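PDB 1WN0: histidine-containing phosphotransfer protein from Zea mays, which probably relays phosphoryl groups between cytokinin sensor histidine kinases and response regulators in the plant His-to-Asp phosphorelay. Local coordinates for residues Asp52-Ile57 against Asn122-Leu127; Ile58-Ala63 against Asp76-Gln81. All blocks are in the same frame, centred on the assembly; numbering follows the deposited sequence.

Contact 1: Asp52-Ile57 against Asn122-Leu127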
ATOM      1  N   ASP A  52      -0.093   7.130   5.331  1.00 39.71           N
ATOM      2  CA  ASP A  52      -1.300   7.632   5.966  1.00 40.77           C
ATOM      3  C   ASP A  52      -2.563   7.219   5.283  1.00 38.97           C
ATOM      4  O   ASP A  52      -3.451   6.794   5.930  1.00 38.88           O
ATOM      5  CB  ASP A  52      -1.285   9.139   6.126  1.00 41.67           C
ATOM      6  CG  ASP A  52      -0.028   9.616   6.881  1.00 44.22           C
ATOM      7  OD1 ASP A  52       0.434  10.737   6.640  1.00 45.51           O
ATOM      8  OD2 ASP A  52       0.498   8.908   7.756  1.00 44.46           O
ATOM      9  N   ASP A  53      -2.624   7.300   3.957  1.00 39.54           N
ATOM     10  CA  ASP A  53      -3.789   6.837   3.236  1.00 39.50           C
ATOM     11  C   ASP A  53      -4.016   5.336   3.440  1.00 36.32           C
ATOM     12  O   ASP A  53      -5.133   4.910   3.744  1.00 34.80           O
ATOM     13  CB  ASP A  53      -3.702   7.093   1.700  1.00 41.34           C
ATOM     14  CG  ASP A  53      -3.876   8.565   1.253  1.00 45.08           C
ATOM     15  OD1 ASP A  53      -4.320   9.418   2.042  1.00 40.13           O
ATOM     16  OD2 ASP A  53      -3.619   8.913   0.038  1.00 47.57           O
ATOM     17  N   ALA A  54      -3.025   4.526   3.171  1.00 35.79           N
ATOM     18  CA  ALA A  54      -3.229   3.060   3.277  1.00 36.15           C
ATOM     19  C   ALA A  54      -3.802   2.675   4.681  1.00 37.42           C
ATOM     20  O   ALA A  54      -4.771   1.881   4.834  1.00 34.76           O
ATOM     21  CB  ALA A  54      -1.900   2.309   3.052  1.00 36.84           C
ATOM     22  N   ASP A  55      -3.212   3.318   5.705  1.00 37.10           N
ATOM     23  CA  ASP A  55      -3.548   3.073   7.073  1.00 37.17           C
ATOM     24  C   ASP A  55      -4.992   3.467   7.364  1.00 37.41           C
ATOM     25  O   ASP A  55      -5.738   2.670   7.937  1.00 34.66           O
ATOM     26  CB  ASP A  55      -2.563   3.724   8.045  1.00 38.18           C
ATOM     27  CG  ASP A  55      -2.763   3.260   9.464  1.00 43.17           C
ATOM     28  OD1 ASP A  55      -2.396   2.101   9.886  1.00 42.06           O
ATOM     29  OD2 ASP A  55      -3.435   4.025  10.169  1.00 55.28           O
ATOM     30  N   ARG A  56      -5.430   4.595   6.852  1.00 35.92           N
ATOM     31  CA  ARG A  56      -6.787   5.071   7.165  1.00 36.32           C
ATOM     32  C   ARG A  56      -7.759   4.166   6.318  1.00 34.84           C
ATOM     33  O   ARG A  56      -8.776   3.629   6.795  1.00 31.96           O
ATOM     34  CB  ARG A  56      -6.848   6.561   6.807  1.00 37.07           C
ATOM     35  CG  ARG A  56      -8.256   7.182   6.862  1.00 43.41           C
ATOM     36  CD  ARG A  56      -8.421   8.611   6.106  1.00 46.72           C
ATOM     37  NE  ARG A  56      -7.544   8.811   4.914  1.00 47.75           N
ATOM     38  CZ  ARG A  56      -7.898   8.589   3.637  1.00 49.14           C
ATOM     39  NH1 ARG A  56      -9.155   8.130   3.299  1.00 51.42           N
ATOM     40  NH2 ARG A  56      -6.982   8.786   2.683  1.00 47.06           N
ATOM     41  N   ILE A  57      -7.394   3.873   5.054  1.00 34.31           N
ATOM     42  CA  ILE A  57      -8.349   3.048   4.246  1.00 32.26           C
ATOM     43  C   ILE A  57      -8.585   1.604   4.787  1.00 31.99           C
ATOM     44  O   ILE A  57      -9.677   1.139   4.876  1.00 29.48           O
ATOM     45  CB  ILE A  57      -7.898   3.012   2.814  1.00 31.95           C
ATOM     46  CG1 ILE A  57      -8.092   4.441   2.220  1.00 34.08           C
ATOM     47  CG2 ILE A  57      -8.702   1.940   2.097  1.00 30.06           C
ATOM     48  CD1 ILE A  57      -7.277   4.619   1.057  1.00 34.95           C
ATOM     49  N   ASN A 122      -1.180  -7.266   6.295  1.00 40.49           N
ATOM     50  CA  ASN A 122       0.174  -7.767   6.501  1.00 41.14           C
ATOM     51  C   ASN A 122       1.176  -7.223   5.561  1.00 40.18           C
ATOM     52  O   ASN A 122       2.243  -6.802   6.019  1.00 39.25           O
ATOM     53  CB  ASN A 122       0.238  -9.297   6.460  1.00 43.33           C
ATOM     54  CG  ASN A 122      -0.459  -9.907   7.696  1.00 50.08           C
ATOM     55  OD1 ASN A 122      -0.393  -9.342   8.767  1.00 56.48           O
ATOM     56  ND2 ASN A 122      -1.174 -11.006   7.523  1.00 54.89           N
ATOM     57  N   GLU A 123       0.829  -7.163   4.248  1.00 38.90           N
ATOM     58  CA  GLU A 123       1.766  -6.697   3.201  1.00 36.37           C
ATOM     59  C   GLU A 123       1.998  -5.167   3.374  1.00 36.43           C
ATOM     60  O   GLU A 123       3.131  -4.588   3.150  1.00 33.07           O
ATOM     61  CB  GLU A 123       1.147  -6.946   1.850  1.00 37.74           C
ATOM     62  CG  GLU A 123       1.196  -8.410   1.416  1.00 40.16           C
ATOM     63  CD  GLU A 123       0.364  -8.767   0.182  1.00 37.11           C
ATOM     64  OE1 GLU A 123       0.597  -9.816  -0.407  1.00 47.04           O
ATOM     65  OE2 GLU A 123      -0.468  -8.021  -0.228  1.00 36.90           O
ATOM     66  N   PHE A 124       0.951  -4.476   3.741  1.00 33.59           N
ATOM     67  CA  PHE A 124       1.124  -3.091   4.093  1.00 35.68           C
ATOM     68  C   PHE A 124       2.069  -2.822   5.332  1.00 39.43           C
ATOM     69  O   PHE A 124       3.102  -2.112   5.181  1.00 40.50           O
ATOM     70  CB  PHE A 124      -0.206  -2.350   4.234  1.00 34.51           C
ATOM     71  CG  PHE A 124      -0.034  -1.023   4.720  1.00 33.15           C
ATOM     72  CD1 PHE A 124       0.635  -0.118   3.976  1.00 34.72           C
ATOM     73  CD2 PHE A 124      -0.426  -0.706   6.008  1.00 38.58           C
ATOM     74  CE1 PHE A 124       0.891   1.127   4.471  1.00 38.15           C
ATOM     75  CE2 PHE A 124      -0.264   0.538   6.512  1.00 40.95           C
ATOM     76  CZ  PHE A 124       0.364   1.486   5.774  1.00 37.54           C
ATOM     77  N   TYR A 125       1.792  -3.459   6.500  1.00 41.70           N
ATOM     78  CA  TYR A 125       2.625  -3.261   7.684  1.00 42.15           C
ATOM     79  C   TYR A 125       4.078  -3.560   7.326  1.00 44.13           C
ATOM     80  O   TYR A 125       4.944  -2.790   7.674  1.00 44.07           O
ATOM     81  CB  TYR A 125       2.147  -4.106   8.849  1.00 42.89           C
ATOM     82  CG  TYR A 125       0.815  -3.664   9.452  1.00 45.27           C
ATOM     83  CD1 TYR A 125       0.250  -2.410   9.189  1.00 41.97           C
ATOM     84  CD2 TYR A 125       0.145  -4.482  10.348  1.00 49.35           C
ATOM     85  CE1 TYR A 125      -0.994  -2.016   9.799  1.00 47.78           C
ATOM     86  CE2 TYR A 125      -1.094  -4.060  10.953  1.00 46.32           C
ATOM     87  CZ  TYR A 125      -1.594  -2.815  10.668  1.00 43.53           C
ATOM     88  OH  TYR A 125      -2.768  -2.429  11.213  1.00 53.63           O
ATOM     89  N   ASP A 126       4.347  -4.597   6.556  1.00 44.59           N
ATOM     90  CA  ASP A 126       5.740  -4.942   6.158  1.00 45.21           C
ATOM     91  C   ASP A 126       6.373  -3.815   5.309  1.00 46.68           C
ATOM     92  O   ASP A 126       7.517  -3.371   5.561  1.00 47.92           O
ATOM     93  CB  ASP A 126       5.647  -6.292   5.428  1.00 45.80           C
ATOM     94  CG  ASP A 126       6.984  -6.834   4.946  1.00 51.42           C
ATOM     95  OD1 ASP A 126       8.095  -6.344   5.281  1.00 57.71           O
ATOM     96  OD2 ASP A 126       7.025  -7.798   4.188  1.00 56.48           O
ATOM     97  N   LEU A 127       5.646  -3.287   4.307  1.00 45.47           N
ATOM     98  CA  LEU A 127       6.222  -2.280   3.461  1.00 43.25           C
ATOM     99  C   LEU A 127       6.322  -0.989   4.201  1.00 42.98           C
ATOM    100  O   LEU A 127       7.341  -0.297   4.173  1.00 40.79           O
ATOM    101  CB  LEU A 127       5.395  -2.107   2.207  1.00 43.93           C
ATOM    102  CG  LEU A 127       6.009  -1.431   0.962  1.00 45.05           C
ATOM    103  CD1 LEU A 127       5.021  -0.632   0.220  1.00 46.80           C
ATOM    104  CD2 LEU A 127       7.165  -0.686   1.167  1.00 47.20           C
TER
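Ala54 and Phe124 carry most of this contact, and they do so through a CH-pi interaction. The methyl CB of Ala54 sits over one face of the Phe124 ring, 3.7 Å from its centroid and 26° off the ring normal, displaced toward the rim so that its nearest ring atom is CE1, at 3.3 Å. With CG anti to the backbone N (chi1 174°), the ring of Phe124 is brought up to the Ala54 methyl. The adjoining CZ lies 4.0 Å, obliquely, from the backbone N of Asp55, and Phe50 meets the ring steeply.

The two segments belong to helices 42-64 and 110-138, antiparallel members of the four-helix bundle of the histidine-containing phosphotransfer (HPt) domain. The axes of segments 52-57 and 122-127 approach to 11.0 Å, with their directions 151° apart; at this spacing ring and methyl meet between the helices.

At the margin, Asp55 OD1 lies near the plane of the Tyr125 ring, 4.4 Å from CE1 at its edge, a loose approach; the same oxygen forms a salt bridge with Arg128, one turn beyond Phe124. On the side of the helix away from segment 122-127, Arg56 NH2 reaches back to Asp53 OD1 at 2.8 Å in a salt bridge. The carboxylate oxygen lies in the guanidinium plane, yet the nitrogen meets it from above the carboxylate plane.

Contact 2: Ile58-Ala63 against Asp76-Gln81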
ATOM      1  N   ILE A  58      -7.533   1.004   5.235  1.00 30.66           N
ATOM      2  CA  ILE A  58      -7.552  -0.328   5.926  1.00 35.18           C
ATOM      3  C   ILE A  58      -8.398  -0.361   7.186  1.00 34.81           C
ATOM      4  O   ILE A  58      -9.274  -1.288   7.318  1.00 33.33           O
ATOM      5  CB  ILE A  58      -6.098  -0.821   6.126  1.00 34.68           C
ATOM      6  CG1 ILE A  58      -5.516  -1.195   4.752  1.00 39.62           C
ATOM      7  CG2 ILE A  58      -6.097  -1.956   7.050  1.00 41.56           C
ATOM      8  CD1 ILE A  58      -3.979  -1.562   4.729  1.00 42.55           C
ATOM      9  N   SER A  59      -8.268   0.674   8.051  1.00 35.83           N
ATOM     10  CA  SER A  59      -9.226   0.833   9.159  1.00 36.42           C
ATOM     11  C   SER A  59     -10.605   1.048   8.775  1.00 35.26           C
ATOM     12  O   SER A  59     -11.491   0.419   9.398  1.00 35.05           O
ATOM     13  CB  SER A  59      -8.860   1.959  10.221  1.00 38.47           C
ATOM     14  OG  SER A  59      -7.446   1.838  10.231  1.00 45.18           O
ATOM     15  N   GLU A  60     -10.859   1.941   7.815  1.00 33.16           N
ATOM     16  CA  GLU A  60     -12.231   2.003   7.343  1.00 33.80           C
ATOM     17  C   GLU A  60     -12.745   0.650   6.746  1.00 32.84           C
ATOM     18  O   GLU A  60     -13.882   0.234   7.009  1.00 29.80           O
ATOM     19  CB  GLU A  60     -12.360   3.135   6.313  1.00 35.48           C
ATOM     20  CG  GLU A  60     -11.905   4.478   6.890  1.00 43.61           C
ATOM     21  CD  GLU A  60     -11.740   5.655   5.859  1.00 52.09           C
ATOM     22  OE1 GLU A  60     -11.428   5.363   4.645  1.00 55.54           O
ATOM     23  OE2 GLU A  60     -11.901   6.871   6.289  1.00 56.48           O
ATOM     24  N   LEU A  61     -11.920  -0.041   5.930  1.00 31.56           N
ATOM     25  CA  LEU A  61     -12.389  -1.330   5.399  1.00 31.65           C
ATOM     26  C   LEU A  61     -12.772  -2.335   6.515  1.00 31.20           C
ATOM     27  O   LEU A  61     -13.689  -3.107   6.332  1.00 29.67           O
ATOM     28  CB  LEU A  61     -11.309  -1.988   4.483  1.00 30.43           C
ATOM     29  CG  LEU A  61     -11.287  -1.298   3.150  1.00 31.66           C
ATOM     30  CD1 LEU A  61     -10.111  -1.604   2.333  1.00 31.95           C
ATOM     31  CD2 LEU A  61     -12.480  -1.645   2.367  1.00 32.75           C
ATOM     32  N   ALA A  62     -11.980  -2.360   7.600  1.00 31.62           N
ATOM     33  CA  ALA A  62     -12.162  -3.301   8.693  1.00 33.10           C
ATOM     34  C   ALA A  62     -13.501  -3.028   9.343  1.00 33.94           C
ATOM     35  O   ALA A  62     -14.192  -3.936   9.601  1.00 32.34           O
ATOM     36  CB  ALA A  62     -11.100  -3.148   9.773  1.00 32.11           C
ATOM     37  N   ALA A  63     -13.831  -1.745   9.603  1.00 34.06           N
ATOM     38  CA  ALA A  63     -15.131  -1.373  10.193  1.00 34.84           C
ATOM     39  C   ALA A  63     -16.206  -1.702   9.199  1.00 35.07           C
ATOM     40  O   ALA A  63     -17.228  -2.373   9.512  1.00 34.91           O
ATOM     41  CB  ALA A  63     -15.173   0.173  10.639  1.00 33.35           C
ATOM     42  N   ASP A  76     -15.556  -1.728  -2.087  1.00 34.77           N
ATOM     43  CA  ASP A  76     -14.978  -1.652  -3.442  1.00 35.43           C
ATOM     44  C   ASP A  76     -14.417  -0.233  -3.770  1.00 34.21           C
ATOM     45  O   ASP A  76     -13.278   0.007  -4.169  1.00 32.51           O
ATOM     46  CB  ASP A  76     -16.006  -1.995  -4.515  1.00 38.88           C
ATOM     47  CG  ASP A  76     -15.328  -2.504  -5.771  1.00 46.17           C
ATOM     48  OD1 ASP A  76     -14.723  -3.598  -5.671  1.00 59.96           O
ATOM     49  OD2 ASP A  76     -15.132  -1.835  -6.776  1.00 51.11           O
ATOM     50  N   ALA A  77     -15.220   0.759  -3.567  1.00 33.92           N
ATOM     51  CA  ALA A  77     -14.618   2.129  -3.751  1.00 33.97           C
ATOM     52  C   ALA A  77     -13.366   2.371  -2.801  1.00 32.72           C
ATOM     53  O   ALA A  77     -12.318   2.978  -3.258  1.00 34.05           O
ATOM     54  CB  ALA A  77     -15.763   3.263  -3.608  1.00 31.24           C
ATOM     55  N   TYR A  78     -13.402   1.891  -1.508  1.00 32.80           N
ATOM     56  CA  TYR A  78     -12.215   2.068  -0.605  1.00 32.98           C
ATOM     57  C   TYR A  78     -11.038   1.305  -1.123  1.00 30.90           C
ATOM     58  O   TYR A  78      -9.927   1.825  -1.239  1.00 30.67           O
ATOM     59  CB  TYR A  78     -12.479   1.791   0.900  1.00 37.99           C
ATOM     60  CG  TYR A  78     -13.117   2.912   1.660  1.00 38.16           C
ATOM     61  CD1 TYR A  78     -12.467   4.103   1.814  1.00 52.93           C
ATOM     62  CD2 TYR A  78     -14.351   2.760   2.268  1.00 48.83           C
ATOM     63  CE1 TYR A  78     -13.058   5.173   2.515  1.00 55.85           C
ATOM     64  CE2 TYR A  78     -14.962   3.794   2.911  1.00 50.48           C
ATOM     65  CZ  TYR A  78     -14.326   5.002   3.018  1.00 53.87           C
ATOM     66  OH  TYR A  78     -14.877   6.062   3.618  1.00 54.05           O
ATOM     67  N   VAL A  79     -11.268   0.080  -1.584  1.00 30.39           N
ATOM     68  CA  VAL A  79     -10.169  -0.675  -2.185  1.00 30.74           C
ATOM     69  C   VAL A  79      -9.623  -0.010  -3.372  1.00 30.39           C
ATOM     70  O   VAL A  79      -8.385  -0.046  -3.591  1.00 30.30           O
ATOM     71  CB  VAL A  79     -10.578  -2.175  -2.543  1.00 32.45           C
ATOM     72  CG1 VAL A  79      -9.548  -2.983  -3.304  1.00 32.95           C
ATOM     73  CG2 VAL A  79     -10.863  -2.944  -1.290  1.00 37.78           C
ATOM     74  N   HIS A  80     -10.488   0.473  -4.233  1.00 30.32           N
ATOM     75  CA  HIS A  80     -10.040   1.214  -5.411  1.00 34.48           C
ATOM     76  C   HIS A  80      -9.079   2.405  -5.080  1.00 34.74           C
ATOM     77  O   HIS A  80      -7.996   2.508  -5.670  1.00 34.34           O
ATOM     78  CB  HIS A  80     -11.278   1.695  -6.310  1.00 37.45           C
ATOM     79  CG  HIS A  80     -10.870   2.427  -7.555  1.00 44.18           C
ATOM     80  ND1 HIS A  80     -10.281   1.781  -8.638  1.00 52.88           N
ATOM     81  CD2 HIS A  80     -10.933   3.759  -7.888  1.00 50.03           C
ATOM     82  CE1 HIS A  80      -9.965   2.689  -9.562  1.00 50.86           C
ATOM     83  NE2 HIS A  80     -10.358   3.889  -9.136  1.00 51.46           N
ATOM     84  N   GLN A  81      -9.387   3.165  -4.015  1.00 34.48           N
ATOM     85  CA  GLN A  81      -8.458   4.128  -3.459  1.00 33.68           C
ATOM     86  C   GLN A  81      -7.193   3.511  -2.948  1.00 33.51           C
ATOM     87  O   GLN A  81      -6.125   4.134  -3.079  1.00 30.91           O
ATOM     88  CB  GLN A  81      -9.056   4.945  -2.325  1.00 35.54           C
ATOM     89  CG  GLN A  81     -10.474   5.618  -2.618  1.00 39.51           C
ATOM     90  CD  GLN A  81     -11.095   6.306  -1.318  1.00 53.70           C
ATOM     91  OE1 GLN A  81     -10.363   6.651  -0.371  1.00 59.35           O
ATOM     92  NE2 GLN A  81     -12.452   6.486  -1.293  1.00 58.99           N
TER
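Tyr78 and Glu60 cross at about a right angle where two antiparallel helices of the HPt four-helix bundle, 42-64 and 72-88, pack together; the axes of segments 58-63 and 76-81 come within 10.0 Å. The aliphatic start of Glu60 covers the tyrosine: CB lies over the centre of the ring, 4.2 Å from the centroid and 10° off its normal, a CH-pi contact. Beyond CG the chain is extended and passes out over the CE1 side of the ring, the carboxylate tilted 54° from the ring plane. Glu60 OE1 is buried without a hydrogen-bonding partner, its modelled position against the ring is doubtful, and Arg56 offers it only a long, weak ion pair.

Leu61 slides past Tyr78 in the opposite direction, so that its CD2 rests 3.7 Å from Tyr78 CB. The Tyr78 side chain also touches Ile57 and Leu64. An alanine in place of Tyr78 would probably leave Glu60 CB without the ring face it covers and open a gap beside it.

Val79, whose neighbour His80 is the predicted phosphorylation site, is buried, with Phe101 and Arg102 of helix 101-106 also against it. Its side chain crosses that of Leu61 nearly at right angles. CG2, anti to the carbonyl carbon of Val79, meets Leu61 CD1 at 3.9 Å.

How the contacts relate
Contacts 1 and 2 share helix 42-64, which packs against helix 110-138 in the first and helix 72-88 in the second; the centres of the two contacts lie about 11 Å apart. Along the chain, contact 2 is nested inside the loop that contact 1 closes. The two meet directly: Phe124 CD2 lies 3.9 Å from Ile58 CD1, while Ile57 CG2 packs 3.6 Å from the backbone O of Tyr78 and Ile57 CD1 3.8 Å from Gln81 CB. One helix thus joins two others through adjacent residues, Ile57 packing on helix 72-88 and Ile58 meeting Phe124. His80, the predicted phosphohistidine, is exposed on helix 72-88, and its side chain touches neither partner segment.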